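Local coordinates for NOL1/NOP2/sun family protein (Enterococcus faecium, PDB 3M4X), which probably methylates ribosomal RNA at the C5 position of cytosine, as an S-adenosylmethionine-dependent NOL1/NOP2/Sun family enzyme with a PUA-like RNA-binding domain, at residues A[105-110]-A[175-180]; A[180-185]-A[231-236]; A[241-246]-A[294-299]. All coordinates share one frame; numbering follows the deposited sequence.

Contact 1 of 3, residues A[105-110]-A[175-180]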
ATOM      1  N   PRO A 105     -14.367  -4.167  -2.196  1.00 26.66           N
ATOM      2  CA  PRO A 105     -15.032  -2.926  -1.797  1.00 25.27           C
ATOM      3  C   PRO A 105     -15.920  -3.160  -0.588  1.00 29.94           C
ATOM      4  O   PRO A 105     -16.751  -4.080  -0.613  1.00 32.41           O
ATOM      5  CB  PRO A 105     -15.901  -2.600  -3.018  1.00 31.33           C
ATOM      6  CG  PRO A 105     -15.082  -3.156  -4.205  1.00 25.28           C
ATOM      7  CD  PRO A 105     -14.487  -4.436  -3.645  1.00 25.18           C
ATOM      8  N   GLY A 106     -15.740  -2.359   0.460  1.00 27.43           N
ATOM      9  CA  GLY A 106     -16.609  -2.444   1.627  1.00 30.02           C
ATOM     10  C   GLY A 106     -16.075  -3.283   2.783  1.00 32.95           C
ATOM     11  O   GLY A 106     -16.639  -3.273   3.879  1.00 31.14           O
ATOM     12  N   GLU A 107     -14.986  -4.013   2.550  1.00 28.98           N
ATOM     13  CA  GLU A 107     -14.404  -4.830   3.605  1.00 29.39           C
ATOM     14  C   GLU A 107     -13.664  -3.969   4.614  1.00 26.96           C
ATOM     15  O   GLU A 107     -13.230  -2.858   4.307  1.00 35.53           O
ATOM     16  CB  GLU A 107     -13.432  -5.869   3.016  1.00 27.97           C
ATOM     17  CG  GLU A 107     -14.103  -7.044   2.343  1.00 28.47           C
ATOM     18  CD  GLU A 107     -13.104  -8.138   1.968  1.00 30.44           C
ATOM     19  OE1 GLU A 107     -11.972  -7.804   1.577  1.00 30.42           O
ATOM     20  OE2 GLU A 107     -13.452  -9.326   2.083  1.00 31.61           O
ATOM     21  N   LYS A 108     -13.498  -4.497   5.815  1.00 30.00           N
ATOM     22  CA  LYS A 108     -12.522  -3.947   6.746  1.00 33.50           C
ATOM     23  C   LYS A 108     -11.213  -4.719   6.572  1.00 28.53           C
ATOM     24  O   LYS A 108     -11.166  -5.939   6.755  1.00 31.08           O
ATOM     25  CB  LYS A 108     -13.047  -4.001   8.184  1.00 31.86           C
ATOM     26  CG  LYS A 108     -14.317  -3.158   8.383  1.00 35.11           C
ATOM     27  CD  LYS A 108     -14.983  -3.433   9.733  1.00 35.46           C
ATOM     28  CE  LYS A 108     -15.731  -4.752   9.736  1.00 37.55           C
ATOM     29  NZ  LYS A 108     -16.201  -5.095  11.120  1.00 42.19           N
ATOM     30  N   VAL A 109     -10.156  -4.000   6.198  1.00 26.73           N
ATOM     31  CA  VAL A 109      -8.919  -4.643   5.769  1.00 27.07           C
ATOM     32  C   VAL A 109      -7.728  -4.117   6.555  1.00 24.22           C
ATOM     33  O   VAL A 109      -7.604  -2.929   6.772  1.00 29.50           O
ATOM     34  CB  VAL A 109      -8.669  -4.438   4.236  1.00 27.51           C
ATOM     35  CG1 VAL A 109      -7.380  -5.124   3.794  1.00 19.89           C
ATOM     36  CG2 VAL A 109      -9.852  -4.927   3.422  1.00 24.06           C
ATOM     37  N   LEU A 110      -6.849  -5.014   6.984  1.00 28.75           N
ATOM     38  CA  LEU A 110      -5.659  -4.606   7.721  1.00 29.05           C
ATOM     39  C   LEU A 110      -4.404  -5.007   6.952  1.00 26.91           C
ATOM     40  O   LEU A 110      -4.286  -6.139   6.512  1.00 29.70           O
ATOM     41  CB  LEU A 110      -5.654  -5.235   9.129  1.00 26.45           C
ATOM     42  CG  LEU A 110      -4.411  -5.000  10.003  1.00 26.09           C
ATOM     43  CD1 LEU A 110      -4.275  -3.522  10.350  1.00 23.99           C
ATOM     44  CD2 LEU A 110      -4.476  -5.831  11.279  1.00 26.51           C
ATOM     45  N   PHE A 175     -12.217  -7.679  14.437  1.00 36.48           N
ATOM     46  CA  PHE A 175     -12.728  -6.546  13.648  1.00 34.22           C
ATOM     47  C   PHE A 175     -12.701  -6.727  12.113  1.00 32.50           C
ATOM     48  O   PHE A 175     -13.654  -6.356  11.425  1.00 33.92           O
ATOM     49  CB  PHE A 175     -11.971  -5.277  14.062  1.00 35.51           C
ATOM     50  CG  PHE A 175     -12.374  -4.028  13.309  1.00 41.74           C
ATOM     51  CD1 PHE A 175     -13.496  -3.301  13.683  1.00 44.34           C
ATOM     52  CD2 PHE A 175     -11.592  -3.546  12.273  1.00 38.85           C
ATOM     53  CE1 PHE A 175     -13.846  -2.143  13.011  1.00 41.66           C
ATOM     54  CE2 PHE A 175     -11.931  -2.389  11.601  1.00 34.30           C
ATOM     55  CZ  PHE A 175     -13.058  -1.686  11.969  1.00 40.79           C
ATOM     56  N   PHE A 176     -11.627  -7.313  11.593  1.00 27.66           N
ATOM     57  CA  PHE A 176     -11.351  -7.305  10.155  1.00 27.66           C
ATOM     58  C   PHE A 176     -11.892  -8.470   9.343  1.00 26.70           C
ATOM     59  O   PHE A 176     -11.871  -9.628   9.769  1.00 32.10           O
ATOM     60  CB  PHE A 176      -9.833  -7.230   9.913  1.00 26.65           C
ATOM     61  CG  PHE A 176      -9.209  -5.960  10.402  1.00 25.61           C
ATOM     62  CD1 PHE A 176      -8.501  -5.932  11.586  1.00 28.94           C
ATOM     63  CD2 PHE A 176      -9.357  -4.783   9.685  1.00 30.90           C
ATOM     64  CE1 PHE A 176      -7.929  -4.741  12.046  1.00 32.56           C
ATOM     65  CE2 PHE A 176      -8.787  -3.595  10.125  1.00 29.35           C
ATOM     66  CZ  PHE A 176      -8.067  -3.576  11.301  1.00 30.64           C
ATOM     67  N   ASP A 177     -12.330  -8.152   8.134  1.00 26.61           N
ATOM     68  CA  ASP A 177     -12.617  -9.172   7.128  1.00 31.56           C
ATOM     69  C   ASP A 177     -11.353  -9.811   6.579  1.00 28.21           C
ATOM     70  O   ASP A 177     -11.368 -10.940   6.112  1.00 24.63           O
ATOM     71  CB  ASP A 177     -13.358  -8.550   5.946  1.00 34.84           C
ATOM     72  CG  ASP A 177     -14.720  -8.065   6.317  1.00 31.16           C
ATOM     73  OD1 ASP A 177     -15.584  -8.930   6.549  1.00 37.40           O
ATOM     74  OD2 ASP A 177     -14.926  -6.828   6.381  1.00 33.31           O
ATOM     75  N   ARG A 178     -10.256  -9.080   6.620  1.00 31.25           N
ATOM     76  CA  ARG A 178      -9.117  -9.465   5.818  1.00 32.65           C
ATOM     77  C   ARG A 178      -7.873  -8.849   6.396  1.00 29.51           C
ATOM     78  O   ARG A 178      -7.854  -7.658   6.719  1.00 28.38           O
ATOM     79  CB  ARG A 178      -9.341  -8.957   4.399  1.00 30.45           C
ATOM     80  CG  ARG A 178      -8.419  -9.487   3.315  1.00 29.57           C
ATOM     81  CD  ARG A 178      -9.188  -9.399   1.970  1.00 27.57           C
ATOM     82  NE  ARG A 178      -9.301 -10.722   1.396  1.00 39.70           N
ATOM     83  CZ  ARG A 178     -10.421 -11.413   1.285  1.00 42.99           C
ATOM     84  NH1 ARG A 178     -11.572 -10.912   1.681  1.00 39.35           N
ATOM     85  NH2 ARG A 178     -10.376 -12.617   0.758  1.00 56.95           N
ATOM     86  N   ILE A 179      -6.842  -9.670   6.562  1.00 29.10           N
ATOM     87  CA  ILE A 179      -5.581  -9.174   7.086  1.00 32.64           C
ATOM     88  C   ILE A 179      -4.401  -9.671   6.266  1.00 30.74           C
ATOM     89  O   ILE A 179      -4.282 -10.858   5.975  1.00 32.64           O
ATOM     90  CB  ILE A 179      -5.383  -9.562   8.573  1.00 31.05           C
ATOM     91  CG1 ILE A 179      -6.541  -9.046   9.436  1.00 30.18           C
ATOM     92  CG2 ILE A 179      -4.036  -9.043   9.088  1.00 30.26           C
ATOM     93  CD1 ILE A 179      -6.402  -9.403  10.929  1.00 29.12           C
ATOM     94  N   VAL A 180      -3.525  -8.747   5.905  1.00 28.07           N
ATOM     95  CA  VAL A 180      -2.336  -9.076   5.163  1.00 21.55           C
ATOM     96  C   VAL A 180      -1.133  -8.888   6.066  1.00 31.74           C
ATOM     97  O   VAL A 180      -0.894  -7.799   6.604  1.00 31.82           O
ATOM     98  CB  VAL A 180      -2.184  -8.184   3.928  1.00 25.99           C
ATOM     99  CG1 VAL A 180      -0.857  -8.444   3.245  1.00 28.73           C
ATOM    100  CG2 VAL A 180      -3.349  -8.402   2.980  1.00 29.74           C
TER
HETATM  101  O   HOH W   1     -15.264 -10.461   3.593  1.00 40.54           O

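Contact 2 of 3, residues A[180-185]-A[231-236]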
ATOM      1  N   VAL A 180      -3.525  -8.747   5.905  1.00 28.07           N
ATOM      2  CA  VAL A 180      -2.336  -9.076   5.163  1.00 21.55           C
ATOM      3  C   VAL A 180      -1.133  -8.888   6.066  1.00 31.74           C
ATOM      4  O   VAL A 180      -0.894  -7.799   6.604  1.00 31.82           O
ATOM      5  CB  VAL A 180      -2.184  -8.184   3.928  1.00 25.99           C
ATOM      6  CG1 VAL A 180      -0.857  -8.444   3.245  1.00 28.73           C
ATOM      7  CG2 VAL A 180      -3.349  -8.402   2.980  1.00 29.74           C
ATOM      8  N   VAL A 181      -0.382  -9.969   6.223  1.00 33.92           N
ATOM      9  CA  VAL A 181       0.834  -9.982   7.009  1.00 36.45           C
ATOM     10  C   VAL A 181       2.021 -10.298   6.097  1.00 36.78           C
ATOM     11  O   VAL A 181       2.297 -11.460   5.790  1.00 31.43           O
ATOM     12  CB  VAL A 181       0.760 -11.060   8.104  1.00 33.60           C
ATOM     13  CG1 VAL A 181       2.022 -11.027   8.977  1.00 34.52           C
ATOM     14  CG2 VAL A 181      -0.489 -10.871   8.948  1.00 28.81           C
ATOM     15  N   ASP A 182       2.697  -9.253   5.647  1.00 40.14           N
ATOM     16  CA  ASP A 182       3.935  -9.401   4.896  1.00 37.77           C
ATOM     17  C   ASP A 182       5.037  -9.343   5.949  1.00 36.24           C
ATOM     18  O   ASP A 182       5.535  -8.286   6.293  1.00 37.06           O
ATOM     19  CB  ASP A 182       4.031  -8.268   3.876  1.00 44.04           C
ATOM     20  CG  ASP A 182       5.362  -8.222   3.148  1.00 45.63           C
ATOM     21  OD1 ASP A 182       5.920  -9.283   2.783  1.00 43.70           O
ATOM     22  OD2 ASP A 182       5.838  -7.091   2.934  1.00 48.44           O
ATOM     23  N   ALA A 183       5.379 -10.506   6.490  1.00 39.61           N
ATOM     24  CA  ALA A 183       6.164 -10.591   7.715  1.00 37.41           C
ATOM     25  C   ALA A 183       7.629 -10.265   7.539  1.00 38.15           C
ATOM     26  O   ALA A 183       8.237 -10.643   6.539  1.00 39.33           O
ATOM     27  CB  ALA A 183       6.019 -11.971   8.328  1.00 42.82           C
ATOM     28  N   PRO A 184       8.211  -9.573   8.527  1.00 39.08           N
ATOM     29  CA  PRO A 184       9.669  -9.434   8.508  1.00 44.35           C
ATOM     30  C   PRO A 184      10.221 -10.835   8.421  1.00 41.25           C
ATOM     31  O   PRO A 184       9.709 -11.737   9.102  1.00 42.81           O
ATOM     32  CB  PRO A 184       9.996  -8.839   9.888  1.00 47.87           C
ATOM     33  CG  PRO A 184       8.697  -8.269  10.397  1.00 41.26           C
ATOM     34  CD  PRO A 184       7.614  -9.115   9.791  1.00 39.63           C
ATOM     35  N   CYS A 185      11.229 -11.033   7.583  1.00 41.66           N
ATOM     36  CA  CYS A 185      11.745 -12.375   7.336  1.00 36.94           C
ATOM     37  C   CYS A 185      13.246 -12.321   7.023  1.00 42.76           C
ATOM     38  O   CYS A 185      13.832 -11.238   7.004  1.00 46.82           O
ATOM     39  CB  CYS A 185      10.949 -13.015   6.198  1.00 27.98           C
ATOM     40  SG  CYS A 185      10.558 -11.878   4.840  1.00250.40           S
ATOM     41  N   ILE A 231      -3.899 -13.361   4.812  1.00 33.53           N
ATOM     42  CA  ILE A 231      -2.896 -13.564   3.794  1.00 32.19           C
ATOM     43  C   ILE A 231      -1.513 -13.381   4.433  1.00 35.31           C
ATOM     44  O   ILE A 231      -1.218 -12.319   4.994  1.00 37.26           O
ATOM     45  CB  ILE A 231      -3.083 -12.607   2.597  1.00 30.76           C
ATOM     46  CG1 ILE A 231      -4.336 -12.965   1.783  1.00 32.02           C
ATOM     47  CG2 ILE A 231      -1.859 -12.661   1.684  1.00 32.47           C
ATOM     48  CD1 ILE A 231      -5.649 -12.422   2.337  1.00 30.60           C
ATOM     49  N   TYR A 232      -0.688 -14.427   4.369  1.00 26.46           N
ATOM     50  CA  TYR A 232       0.674 -14.397   4.912  1.00 26.93           C
ATOM     51  C   TYR A 232       1.713 -14.450   3.807  1.00 29.75           C
ATOM     52  O   TYR A 232       1.604 -15.241   2.869  1.00 32.23           O
ATOM     53  CB  TYR A 232       0.907 -15.584   5.844  1.00 33.55           C
ATOM     54  CG  TYR A 232       2.332 -15.722   6.359  1.00 30.52           C
ATOM     55  CD1 TYR A 232       2.807 -14.887   7.355  1.00 29.48           C
ATOM     56  CD2 TYR A 232       3.192 -16.700   5.857  1.00 31.45           C
ATOM     57  CE1 TYR A 232       4.088 -15.013   7.847  1.00 29.94           C
ATOM     58  CE2 TYR A 232       4.495 -16.838   6.342  1.00 32.53           C
ATOM     59  CZ  TYR A 232       4.934 -15.992   7.347  1.00 37.06           C
ATOM     60  OH  TYR A 232       6.219 -16.096   7.859  1.00 33.92           O
ATOM     61  N   SER A 233       2.742 -13.626   3.928  1.00 33.89           N
ATOM     62  CA  SER A 233       3.752 -13.576   2.884  1.00 35.62           C
ATOM     63  C   SER A 233       5.122 -13.247   3.416  1.00 34.76           C
ATOM     64  O   SER A 233       5.284 -12.680   4.504  1.00 34.32           O
ATOM     65  CB  SER A 233       3.390 -12.562   1.814  1.00 33.11           C
ATOM     66  OG  SER A 233       3.763 -11.261   2.232  1.00 45.32           O
ATOM     67  N   THR A 234       6.111 -13.565   2.599  1.00 33.76           N
ATOM     68  CA  THR A 234       7.481 -13.458   3.016  1.00 35.66           C
ATOM     69  C   THR A 234       8.338 -13.261   1.767  1.00 38.58           C
ATOM     70  O   THR A 234       7.952 -13.682   0.679  1.00 39.30           O
ATOM     71  CB  THR A 234       7.833 -14.745   3.790  1.00 42.32           C
ATOM     72  OG1 THR A 234       8.138 -14.425   5.155  1.00 49.38           O
ATOM     73  CG2 THR A 234       8.955 -15.490   3.130  1.00 26.77           C
ATOM     74  N   CYS A 235       9.475 -12.587   1.901  1.00 37.64           N
ATOM     75  CA  CYS A 235      10.397 -12.475   0.775  1.00 39.92           C
ATOM     76  C   CYS A 235      11.646 -13.316   1.028  1.00 42.46           C
ATOM     77  O   CYS A 235      12.768 -12.879   0.821  1.00 41.03           O
ATOM     78  CB  CYS A 235      10.748 -11.011   0.469  1.00 45.04           C
ATOM     79  SG  CYS A 235      11.543 -10.117   1.818  1.00 70.53           S
ATOM     80  N   THR A 236      11.433 -14.538   1.496  1.00 46.41           N
ATOM     81  CA  THR A 236      12.528 -15.437   1.781  1.00 46.06           C
ATOM     82  C   THR A 236      12.128 -16.816   1.312  1.00 43.67           C
ATOM     83  O   THR A 236      10.944 -17.078   1.087  1.00 38.76           O
ATOM     84  CB  THR A 236      12.878 -15.471   3.279  1.00 46.12           C
ATOM     85  OG1 THR A 236      14.185 -16.034   3.445  1.00 49.91           O
ATOM     86  CG2 THR A 236      11.846 -16.303   4.080  1.00 29.81           C
TER

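Contact 3 of 3, residues A[241-246]-A[294-299]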
ATOM      1  N   GLU A 241      10.298 -20.293   7.605  1.00 42.46           N
ATOM      2  CA  GLU A 241       9.470 -19.085   7.601  1.00 42.27           C
ATOM      3  C   GLU A 241       8.233 -19.169   6.713  1.00 38.41           C
ATOM      4  O   GLU A 241       7.387 -18.285   6.739  1.00 32.65           O
ATOM      5  CB  GLU A 241      10.306 -17.876   7.197  1.00 38.75           C
ATOM      6  CG  GLU A 241      11.440 -17.615   8.150  1.00 42.79           C
ATOM      7  CD  GLU A 241      12.454 -16.683   7.576  1.00 53.58           C
ATOM      8  OE1 GLU A 241      13.500 -17.170   7.087  1.00 53.17           O
ATOM      9  OE2 GLU A 241      12.199 -15.461   7.602  1.00 60.74           O
ATOM     10  N   ASN A 242       8.138 -20.240   5.937  1.00 39.57           N
ATOM     11  CA  ASN A 242       7.058 -20.412   4.987  1.00 37.25           C
ATOM     12  C   ASN A 242       6.168 -21.606   5.337  1.00 36.57           C
ATOM     13  O   ASN A 242       5.209 -21.465   6.098  1.00 43.50           O
ATOM     14  CB  ASN A 242       7.626 -20.555   3.571  1.00 43.06           C
ATOM     15  CG  ASN A 242       8.455 -19.339   3.137  1.00 47.05           C
ATOM     16  OD1 ASN A 242       9.244 -19.416   2.192  1.00 47.16           O
ATOM     17  ND2 ASN A 242       8.280 -18.221   3.830  1.00 43.15           N
ATOM     18  N   GLU A 243       6.466 -22.776   4.780  1.00 34.79           N
ATOM     19  CA  GLU A 243       5.634 -23.958   5.038  1.00 37.11           C
ATOM     20  C   GLU A 243       5.516 -24.305   6.525  1.00 37.28           C
ATOM     21  O   GLU A 243       4.498 -24.844   6.956  1.00 37.22           O
ATOM     22  CB  GLU A 243       6.142 -25.200   4.290  1.00 32.79           C
ATOM     23  CG  GLU A 243       5.985 -25.171   2.781  1.00 34.01           C
ATOM     24  CD  GLU A 243       7.156 -24.490   2.074  1.00 42.29           C
ATOM     25  OE1 GLU A 243       8.025 -23.931   2.774  1.00 44.92           O
ATOM     26  OE2 GLU A 243       7.201 -24.509   0.819  1.00 39.43           O
ATOM     27  N   GLU A 244       6.558 -24.037   7.307  1.00 37.47           N
ATOM     28  CA  GLU A 244       6.514 -24.410   8.719  1.00 39.06           C
ATOM     29  C   GLU A 244       5.625 -23.442   9.497  1.00 41.71           C
ATOM     30  O   GLU A 244       4.919 -23.858  10.406  1.00 40.73           O
ATOM     31  CB  GLU A 244       7.912 -24.532   9.337  1.00 36.78           C
ATOM     32  CG  GLU A 244       8.690 -25.749   8.828  1.00 40.98           C
ATOM     33  CD  GLU A 244      10.051 -25.932   9.513  1.00 46.64           C
ATOM     34  OE1 GLU A 244      10.216 -25.461  10.654  1.00 51.79           O
ATOM     35  OE2 GLU A 244      10.954 -26.553   8.908  1.00 47.09           O
ATOM     36  N   ILE A 245       5.648 -22.164   9.111  1.00 40.56           N
ATOM     37  CA  ILE A 245       4.722 -21.168   9.651  1.00 41.38           C
ATOM     38  C   ILE A 245       3.251 -21.500   9.343  1.00 39.86           C
ATOM     39  O   ILE A 245       2.395 -21.426  10.226  1.00 40.13           O
ATOM     40  CB  ILE A 245       5.052 -19.753   9.134  1.00 42.64           C
ATOM     41  CG1 ILE A 245       6.257 -19.187   9.886  1.00 41.34           C
ATOM     42  CG2 ILE A 245       3.856 -18.821   9.321  1.00 41.83           C
ATOM     43  CD1 ILE A 245       6.086 -19.173  11.403  1.00 35.37           C
ATOM     44  N   ILE A 246       2.962 -21.872   8.096  1.00 33.77           N
ATOM     45  CA  ILE A 246       1.611 -22.294   7.728  1.00 28.96           C
ATOM     46  C   ILE A 246       1.141 -23.563   8.467  1.00 37.16           C
ATOM     47  O   ILE A 246      -0.029 -23.679   8.831  1.00 43.49           O
ATOM     48  CB  ILE A 246       1.463 -22.496   6.211  1.00 32.48           C
ATOM     49  CG1 ILE A 246       2.007 -21.280   5.455  1.00 30.77           C
ATOM     50  CG2 ILE A 246       0.001 -22.721   5.854  1.00 32.57           C
ATOM     51  CD1 ILE A 246       1.323 -19.994   5.842  1.00 30.69           C
ATOM     52  N   GLY A 294      11.513 -13.433  -5.673  1.00 41.35           N
ATOM     53  CA  GLY A 294      11.333 -14.503  -4.715  1.00 47.11           C
ATOM     54  C   GLY A 294      10.348 -14.113  -3.632  1.00 47.09           C
ATOM     55  O   GLY A 294      10.522 -13.114  -2.933  1.00 41.90           O
ATOM     56  N   HIS A 295       9.304 -14.916  -3.501  1.00 47.72           N
ATOM     57  CA  HIS A 295       8.255 -14.659  -2.533  1.00 41.07           C
ATOM     58  C   HIS A 295       7.561 -15.954  -2.144  1.00 38.86           C
ATOM     59  O   HIS A 295       7.555 -16.938  -2.893  1.00 40.43           O
ATOM     60  CB  HIS A 295       7.239 -13.659  -3.103  1.00 39.99           C
ATOM     61  CG  HIS A 295       7.287 -12.310  -2.448  1.00 42.14           C
ATOM     62  ND1 HIS A 295       8.116 -11.296  -2.887  1.00 48.65           N
ATOM     63  CD2 HIS A 295       6.622 -11.812  -1.380  1.00 40.17           C
ATOM     64  CE1 HIS A 295       7.956 -10.233  -2.118  1.00 48.18           C
ATOM     65  NE2 HIS A 295       7.051 -10.520  -1.196  1.00 48.07           N
ATOM     66  N   PHE A 296       6.998 -15.947  -0.947  1.00 36.38           N
ATOM     67  CA  PHE A 296       6.092 -16.989  -0.504  1.00 34.86           C
ATOM     68  C   PHE A 296       4.779 -16.313  -0.112  1.00 31.58           C
ATOM     69  O   PHE A 296       4.796 -15.290   0.562  1.00 32.92           O
ATOM     70  CB  PHE A 296       6.700 -17.708   0.708  1.00 30.94           C
ATOM     71  CG  PHE A 296       5.812 -18.742   1.309  1.00 31.48           C
ATOM     72  CD1 PHE A 296       5.706 -20.005   0.734  1.00 32.45           C
ATOM     73  CD2 PHE A 296       5.102 -18.472   2.475  1.00 34.12           C
ATOM     74  CE1 PHE A 296       4.894 -20.979   1.304  1.00 32.24           C
ATOM     75  CE2 PHE A 296       4.287 -19.437   3.054  1.00 26.09           C
ATOM     76  CZ  PHE A 296       4.184 -20.687   2.468  1.00 34.40           C
ATOM     77  N   VAL A 297       3.651 -16.868  -0.546  1.00 31.42           N
ATOM     78  CA  VAL A 297       2.346 -16.362  -0.134  1.00 35.06           C
ATOM     79  C   VAL A 297       1.362 -17.469   0.191  1.00 36.00           C
ATOM     80  O   VAL A 297       1.333 -18.495  -0.477  1.00 32.42           O
ATOM     81  CB  VAL A 297       1.677 -15.465  -1.202  1.00 40.20           C
ATOM     82  CG1 VAL A 297       0.403 -14.852  -0.624  1.00 36.07           C
ATOM     83  CG2 VAL A 297       2.603 -14.374  -1.607  1.00 49.83           C
ATOM     84  N   ALA A 298       0.533 -17.237   1.207  1.00 37.64           N
ATOM     85  CA  ALA A 298      -0.508 -18.181   1.584  1.00 33.57           C
ATOM     86  C   ALA A 298      -1.793 -17.437   1.956  1.00 30.30           C
ATOM     87  O   ALA A 298      -1.751 -16.348   2.547  1.00 31.63           O
ATOM     88  CB  ALA A 298      -0.025 -19.057   2.749  1.00 35.19           C
ATOM     89  N   LYS A 299      -2.937 -18.002   1.588  1.00 33.93           N
ATOM     90  CA  LYS A 299      -4.226 -17.435   1.998  1.00 33.72           C
ATOM     91  C   LYS A 299      -4.985 -18.433   2.870  1.00 33.96           C
ATOM     92  O   LYS A 299      -5.134 -19.589   2.498  1.00 36.46           O
ATOM     93  CB  LYS A 299      -5.081 -17.052   0.789  1.00 36.46           C
ATOM     94  CG  LYS A 299      -6.430 -16.458   1.164  1.00 43.89           C
ATOM     95  CD  LYS A 299      -7.148 -15.848  -0.046  1.00 45.30           C
ATOM     96  CE  LYS A 299      -7.531 -16.925  -1.040  1.00 44.55           C
ATOM     97  NZ  LYS A 299      -8.454 -16.451  -2.106  1.00 41.71           N
TER

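Contact 1 of 3, residues A[105-110]-A[175-180]
Lys108 is held at both ends by Asp177 and Phe175. Its backbone N-H points almost straight at the Asp177 carboxylate (172°), and OD2 of Asp177 takes it on the anti lone pair with 2.8 Å between OD2 and the Lys108 N. The aliphatic part then crosses the Phe175 ring at about a right angle: CD sits over one face, offset toward the rim, 3.7 Å from the ring centroid. A bend at chi3 (-76°) brings the ammonium back over the same ring as a cation-pi contact and lets NZ reach the Phe175 O at 2.9 Å, in the carbonyl plane.

Leu110 works on the apolar side. Its CB lies over the centre of the Phe176 ring, 3.5 Å from the centroid, while Phe175 CD2 takes the opposite face, so this ring is sandwiched. With CG anti to the backbone N (chi1 175°), the Leu110 branches continue alongside Ile179, and Leu110 CD2 comes within 3.9 Å of Ile179 CG2. The Leu110 backbone is gripped twice, its N donating to Arg178 O and its O accepting from Val180 N, both at 2.8 Å.

At the more open end, the nearly coplanar groups of Glu107 and Arg178 form a salt bridge through NH1; the very short OE2 distance is doubtful, and the bond from Arg178 NH1 to Glu107 OE1 is weak at 3.1 Å. A water donates to Glu107 OE2 and, weakly, to Asp177 OD1, which also has a salt bridge to Lys225. Helix 118-127 packs on Val109. The pair is consistent with the first and fourth strands of the Rossmann-like class I methyltransferase sheet, which lie side by side with two strands and their helices between them in sequence.

Contact 2 of 3, residues A[180-185]-A[231-236]
Ile231 O takes the Val181 N-H at 2.8 Å in an essentially straight bond, starting a parallel pairing in which Ile231 and Val180 lie on the same sheet face, the one that packs against Ala101 of helix 95-101. Tyr232 goes to the other face. Its CG is anti to the backbone N (chi1 174°), which carries the ring forward along the strands until CE1 lies 3.6 Å from Ala183 CB; the hydroxyl bonds onward to Glu241 O. Ser233 bonds to the neighbouring strand through both its backbone N and its O, the N donating to Val181 O and the O accepting from Ala183 N, each at 2.9 Å. On the face shared with Asp182, the Ser233 OG gives a weak bond to OD1 of that residue, 3.0 Å away.

The strand ends and the turns after them carry Asp-Ala-Pro-Cys (182-185) and Ser-Thr-Cys (233-235), which match motifs IV and VI of the RNA cytosine-C5 methyltransferases, so this end probably forms the active site, as in relatives that use two cysteines. Thr234 presents OG1 to Cys185 CB at 3.3 Å. Cys235 donates its backbone N-H to Cys185 SG across 3.2 Å (160°), and the two sulfurs stand 3.6 Å apart, too far for a disulfide; Cys185 is poorly ordered. Thr236 brings CG2 to within 4.0 Å of Cys185 CB, while its OG1 bonds to Ser186 OG.

Contact 3 of 3, residues A[241-246]-A[294-299]
Asn242 lays its amide flat against Phe296, the two planes only 6° apart and the side chains running past each other in opposite directions. CB of Asn242 is over the ring centre, and the amide carbon slides off toward the ring's attachment point, with Asn242 CG 3.3 Å from Phe296 CG. Phe296 reaches this place because its CG is anti to the backbone N (chi1 176°), throwing the ring out from the strand toward the helix start.

The apolar contacts come from one turn on. Ile246 CG1 meets the same ring at its edge, in plane, 3.7 Å from CZ, and the terminal CD1 runs on to Ala298 CB at 3.5 Å. Helix 243-252 thus packs on strand 295-302, the strand that runs antiparallel to 228-234 as the reversed strand of a class I methyltransferase sheet does.

No hydrogen bond crosses between the segments. Asn242 sits at the N-cap position, though its side chain makes no capping bond; its backbone O accepts from Ile246 N at 3.0 Å, closing the first helical turn. Glu243 only brushes the Phe296 ring, and its carboxylate finds its partner, Arg284, outside the two segments, while Phe296 and Ala298 are hydrogen-bonded through their backbones to strand 228-234.

In the fold
Coming from the N terminus, the chain lays down strand 108-111, passes through strands 132-136 and 158-161 with their helices, and returns in strand 176-182, where contact 1 closes. Contact 2 opens on that same strand, sharing Val180, and closes after helix 205-222 when strand 228-234 joins its other side. Contact 3 then opens at helix 243-252 and closes with strand 295-302. The three loops follow in series, none nested or crossed. Contacts 2 and 3 are close, about 7 Å between centres. Together they run across one sheet in the order 108-111, 176-182, 228-234, 295-302, with contact 3 adding a covering helix.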